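Local coordinates for ABC transporter, substrate binding protein (Agrobacterium tumefaciens, PDB 3C9H), which binds a magnesium ion and probably captures a solute in the periplasm for the membrane components of an ABC transporter, at residues F139-K143 with P144-T148; P152-R155 with A156-V159. All coordinates share one frame; numbering follows the deposited sequence.

Interaction 1 (F139-K143 with P144-T148)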
loop_
_atom_site.group_PDB
_atom_site.type_symbol
_atom_site.label_atom_id
_atom_site.label_comp_id
_atom_site.label_asym_id
_atom_site.label_seq_id
_atom_site.Cartn_x
_atom_site.Cartn_y
_atom_site.Cartn_z
ATOM N N PHE A 139 -9.871 9.103 -3.317
ATOM C CA PHE A 139 -11.182 9.202 -2.689
ATOM C C PHE A 139 -12.045 8.093 -3.281
ATOM O O PHE A 139 -11.947 7.778 -4.457
ATOM C CB PHE A 139 -11.903 10.531 -2.983
ATOM C CG PHE A 139 -11.167 11.797 -2.589
ATOM C CD1 PHE A 139 -10.011 11.790 -1.818
ATOM C CD2 PHE A 139 -11.672 13.021 -2.988
ATOM C CE1 PHE A 139 -9.383 12.984 -1.459
ATOM C CE2 PHE A 139 -11.048 14.232 -2.617
ATOM C CZ PHE A 139 -9.908 14.207 -1.858
ATOM N N VAL A 140 -12.933 7.564 -2.460
ATOM C CA VAL A 140 -13.950 6.669 -2.911
ATOM C C VAL A 140 -15.294 7.227 -2.442
ATOM O O VAL A 140 -15.370 7.977 -1.456
ATOM C CB VAL A 140 -13.711 5.208 -2.437
ATOM C CG1 VAL A 140 -12.431 4.658 -3.055
ATOM C CG2 VAL A 140 -13.659 5.116 -0.906
ATOM N N TYR A 141 -16.343 6.907 -3.186
ATOM C CA TYR A 141 -17.684 7.372 -2.824
ATOM C C TYR A 141 -18.728 6.336 -3.181
ATOM O O TYR A 141 -18.495 5.485 -4.046
ATOM C CB TYR A 141 -18.011 8.723 -3.487
ATOM C CG TYR A 141 -18.098 8.726 -5.000
ATOM C CD1 TYR A 141 -19.334 8.749 -5.654
ATOM C CD2 TYR A 141 -16.948 8.713 -5.781
ATOM C CE1 TYR A 141 -19.403 8.747 -7.051
ATOM C CE2 TYR A 141 -17.012 8.732 -7.148
ATOM C CZ TYR A 141 -18.243 8.732 -7.779
ATOM O OH TYR A 141 -18.281 8.746 -9.144
ATOM N N HIS A 142 -19.864 6.433 -2.501
ATOM C CA HIS A 142 -21.046 5.633 -2.780
ATOM C C HIS A 142 -21.884 6.359 -3.854
ATOM O O HIS A 142 -22.538 7.349 -3.575
ATOM C CB HIS A 142 -21.825 5.452 -1.482
ATOM C CG HIS A 142 -23.068 4.630 -1.620
ATOM N ND1 HIS A 142 -23.052 3.303 -1.993
ATOM C CD2 HIS A 142 -24.361 4.938 -1.394
ATOM C CE1 HIS A 142 -24.284 2.835 -2.005
ATOM N NE2 HIS A 142 -25.097 3.806 -1.641
ATOM N N LYS A 143 -21.821 5.854 -5.080
ATOM C CA LYS A 143 -22.463 6.491 -6.242
ATOM C C LYS A 143 -23.939 6.844 -6.016
ATOM O O LYS A 143 -24.335 7.954 -6.291
ATOM C CB LYS A 143 -22.314 5.627 -7.506
ATOM C CG LYS A 143 -20.891 5.421 -7.968
ATOM C CD LYS A 143 -20.863 4.774 -9.337
ATOM C CE LYS A 143 -19.443 4.614 -9.826
ATOM N NZ LYS A 143 -19.338 4.475 -11.313
ATOM N N PRO A 144 -24.746 5.906 -5.497
ATOM C CA PRO A 144 -26.147 6.252 -5.187
ATOM C C PRO A 144 -26.345 7.422 -4.231
ATOM O O PRO A 144 -27.435 8.003 -4.206
ATOM C CB PRO A 144 -26.697 4.970 -4.548
ATOM C CG PRO A 144 -25.862 3.885 -5.153
ATOM C CD PRO A 144 -24.477 4.487 -5.232
ATOM N N SER A 145 -25.323 7.767 -3.454
ATOM C CA SER A 145 -25.415 8.891 -2.508
ATOM C C SER A 145 -25.078 10.234 -3.147
ATOM O O SER A 145 -25.271 11.256 -2.518
ATOM C CB SER A 145 -24.495 8.683 -1.290
ATOM O OG SER A 145 -24.935 7.610 -0.501
ATOM N N PHE A 146 -24.550 10.226 -4.364
ATOM C CA PHE A 146 -24.112 11.444 -5.041
ATOM C C PHE A 146 -24.898 11.634 -6.320
ATOM O O PHE A 146 -24.349 11.714 -7.415
ATOM C CB PHE A 146 -22.627 11.415 -5.309
ATOM C CG PHE A 146 -21.826 11.657 -4.074
ATOM C CD1 PHE A 146 -21.431 12.949 -3.728
ATOM C CD2 PHE A 146 -21.553 10.621 -3.207
ATOM C CE1 PHE A 146 -20.722 13.186 -2.564
ATOM C CE2 PHE A 146 -20.843 10.861 -2.028
ATOM C CZ PHE A 146 -20.440 12.147 -1.714
ATOM N N THR A 147 -26.200 11.721 -6.146
ATOM C CA THR A 147 -27.081 11.836 -7.286
ATOM C C THR A 147 -27.465 13.269 -7.657
ATOM O O THR A 147 -27.720 13.495 -8.815
ATOM C CB THR A 147 -28.290 10.959 -7.099
ATOM O OG1 THR A 147 -28.805 11.150 -5.775
ATOM C CG2 THR A 147 -27.855 9.442 -7.297
ATOM N N THR A 148 -27.523 14.220 -6.721
ATOM C CA THR A 148 -27.773 15.638 -7.115
ATOM C C THR A 148 -26.543 16.522 -6.980
ATOM O O THR A 148 -26.601 17.725 -7.215
ATOM C CB THR A 148 -28.964 16.316 -6.371
ATOM O OG1 THR A 148 -28.725 16.298 -4.963
ATOM C CG2 THR A 148 -30.290 15.626 -6.690
#
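Pro144 sets its CD over the imidazole of His142 where strand 135-142 ends in a tight turn. Pro144 CD lies 3.6 Å from the centroid of the His142 ring and only 7° off its normal, a CH-pi contact over the centre of the face. With His142 CG anti to the backbone N (chi1 -179°), the imidazole swings beside its own carbonyl carbon and lies against the pyrrolidine, with Pro144 CB 3.5 Å from His142 NE2. The two side chains run at about a right angle to each other.

Aromatic packing links Tyr141 to Phe146. The phenol presents its edge to the face of the phenylalanine in an offset edge-to-face pair, with planes at 82° and the centroids of the Tyr141 and Phe146 rings 5.6 Å apart. Tyr141 CD1 lies 3.8 Å from Phe146 CD2, and the edge of the Phe146 ring also turns toward a carbonyl, with CD2 3.4 Å from His142 O in the ring plane. Beyond the turn, Tyr161 of helix 155-164 meets the Phe146 ring, and Leu230 touches both Tyr141 and Phe146.

Two backbone hydrogen bonds close the bend. Ser145 N donates to His142 O at 2.8 Å along a noticeably bent path, while Phe146 N reaches Lys143 O at 3.0 Å in a straighter one. In each case the donor stands well above the carbonyl plane instead of meeting a lone pair.

Both bonds span three residues, which makes this a pair of overlapping 3-10 turns. They bend the chain away from the line of strand 135-142 at its surface end, a central strand in one part of this periplasmic binding protein fold.

Interaction 2 (P152-R155 with A156-V159)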
loop_
_atom_site.group_PDB
_atom_site.type_symbol
_atom_site.label_atom_id
_atom_site.label_comp_id
_atom_site.label_asym_id
_atom_site.label_seq_id
_atom_site.Cartn_x
_atom_site.Cartn_y
_atom_site.Cartn_z
ATOM N N PRO A 152 -16.648 15.292 -4.072
ATOM C CA PRO A 152 -15.513 16.209 -3.982
ATOM C C PRO A 152 -14.291 15.629 -4.690
ATOM O O PRO A 152 -14.098 14.419 -4.666
ATOM C CB PRO A 152 -15.291 16.350 -2.474
ATOM C CG PRO A 152 -15.881 15.112 -1.877
ATOM C CD PRO A 152 -17.024 14.741 -2.751
ATOM N N ALA A 153 -13.528 16.491 -5.370
ATOM C CA ALA A 153 -12.361 16.093 -6.161
ATOM C C ALA A 153 -11.044 16.689 -5.638
ATOM O O ALA A 153 -9.978 16.415 -6.182
ATOM C CB ALA A 153 -12.562 16.498 -7.617
ATOM N N THR A 154 -11.128 17.502 -4.596
ATOM C CA THR A 154 -9.984 18.085 -3.940
ATOM C C THR A 154 -10.261 18.061 -2.448
ATOM O O THR A 154 -11.396 17.827 -2.015
ATOM C CB THR A 154 -9.740 19.561 -4.364
ATOM O OG1 THR A 154 -10.764 20.397 -3.816
ATOM C CG2 THR A 154 -9.674 19.718 -5.874
ATOM N N ARG A 155 -9.235 18.342 -1.664
ATOM C CA ARG A 155 -9.368 18.392 -0.223
ATOM C C ARG A 155 -10.217 19.577 0.256
ATOM O O ARG A 155 -10.977 19.440 1.192
ATOM C CB ARG A 155 -7.976 18.369 0.421
ATOM C CG ARG A 155 -7.439 16.932 0.447
ATOM C CD ARG A 155 -5.961 16.848 0.464
ATOM N NE ARG A 155 -5.512 15.468 0.279
ATOM C CZ ARG A 155 -5.272 14.903 -0.899
ATOM N NH1 ARG A 155 -4.864 13.652 -0.945
ATOM N NH2 ARG A 155 -5.408 15.581 -2.030
ATOM N N ALA A 156 -10.074 20.726 -0.396
ATOM C CA ALA A 156 -10.972 21.860 -0.160
ATOM C C ALA A 156 -12.428 21.472 -0.376
ATOM O O ALA A 156 -13.271 21.761 0.477
ATOM C CB ALA A 156 -10.612 23.033 -1.051
ATOM N N GLU A 157 -12.721 20.817 -1.500
ATOM C CA GLU A 157 -14.089 20.369 -1.811
ATOM C C GLU A 157 -14.608 19.323 -0.836
ATOM O O GLU A 157 -15.807 19.260 -0.554
ATOM C CB GLU A 157 -14.186 19.804 -3.239
ATOM C CG GLU A 157 -14.084 20.853 -4.311
ATOM C CD GLU A 157 -14.191 20.300 -5.729
ATOM O OE1 GLU A 157 -14.515 19.124 -5.909
ATOM O OE2 GLU A 157 -13.962 21.066 -6.681
ATOM N N PHE A 158 -13.707 18.475 -0.351
ATOM C CA PHE A 158 -14.081 17.440 0.591
ATOM C C PHE A 158 -14.599 18.106 1.864
ATOM O O PHE A 158 -15.671 17.760 2.360
ATOM C CB PHE A 158 -12.857 16.570 0.913
ATOM C CG PHE A 158 -13.179 15.204 1.467
ATOM C CD1 PHE A 158 -13.023 14.060 0.668
ATOM C CD2 PHE A 158 -13.570 15.044 2.780
ATOM C CE1 PHE A 158 -13.285 12.764 1.180
ATOM C CE2 PHE A 158 -13.840 13.763 3.324
ATOM C CZ PHE A 158 -13.708 12.618 2.522
ATOM N N VAL A 159 -13.817 19.049 2.380
ATOM C CA VAL A 159 -14.135 19.752 3.626
ATOM C C VAL A 159 -15.435 20.542 3.478
ATOM O O VAL A 159 -16.310 20.467 4.345
ATOM C CB VAL A 159 -12.977 20.671 4.059
ATOM C CG1 VAL A 159 -13.410 21.616 5.184
ATOM C CG2 VAL A 159 -11.751 19.828 4.503
#
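Thr154 OG1 accepts a hydrogen bond from Glu157 N at 3.1 Å, nearly straight at 167°, and so caps the first turn of helix 155-164. Its chi1 of 71° sets the hydroxyl between the backbone N and the carbonyl carbon of Thr154, turned toward the amide it must reach. The same oxygen lies alongside the aliphatic part of the glutamate, 3.4 Å from Glu157 CG.

Glu157 answers in the opposite direction. Its chain, extended beyond CG, folds back along the start of the helix until OE1 takes the amide hydrogen of Ala153 at 2.9 Å and 158°, met from above the carboxylate plane. Thr154 is the N-cap and Glu157 the third helical residue, so the pairing resembles a capping box; the return bond, however, goes to the residue before the N-cap, not to the N-cap amide itself. The negative carboxylate near the helix N terminus would probably be stabilised there by the helix dipole.

Regular helical bonds take over next. Phe158 N donates to Thr154 O at 2.9 Å, and Val159 N to Arg155 O at 3.1 Å, so the carbonyls of the cap and the first helical residue are both used.

Pro152 packs against the start of the helix. Its CB approaches the backbone, 3.4 Å from Phe158 N, while apolar contact is made by Pro152 CG, 4.0 Å from Phe158 CD1, with Leu230 touching both residues from strand 230-235.

The guanidinium of Arg155 leads away from the turn and finds its partners elsewhere: NE donates to Tyr232 OH, whereas NH2 forms a salt bridge with Asp256 and a hydrogen bond to Tyr257 O.

Strand 135-142 comes first along the chain, and interaction 1 closes the turn at its end, turning the backbone aside after Lys143. A short loop then leads to interaction 2, which starts helix 155-164. The two contacts lie in series, neither nested nor crossed, with centres about 14 Å apart. The loop nevertheless brings the chain back against the strand: Phe139 CD2 packs 3.3 Å from Pro152 O, and Phe139 CE2 lies 3.8 Å from Phe158 CD1 where their rings meet edge-to-face. The turn of 139-148 and the capped start at 152-159 thus lie at the two ends of the strand-to-helix connection, and both border strand 230-235.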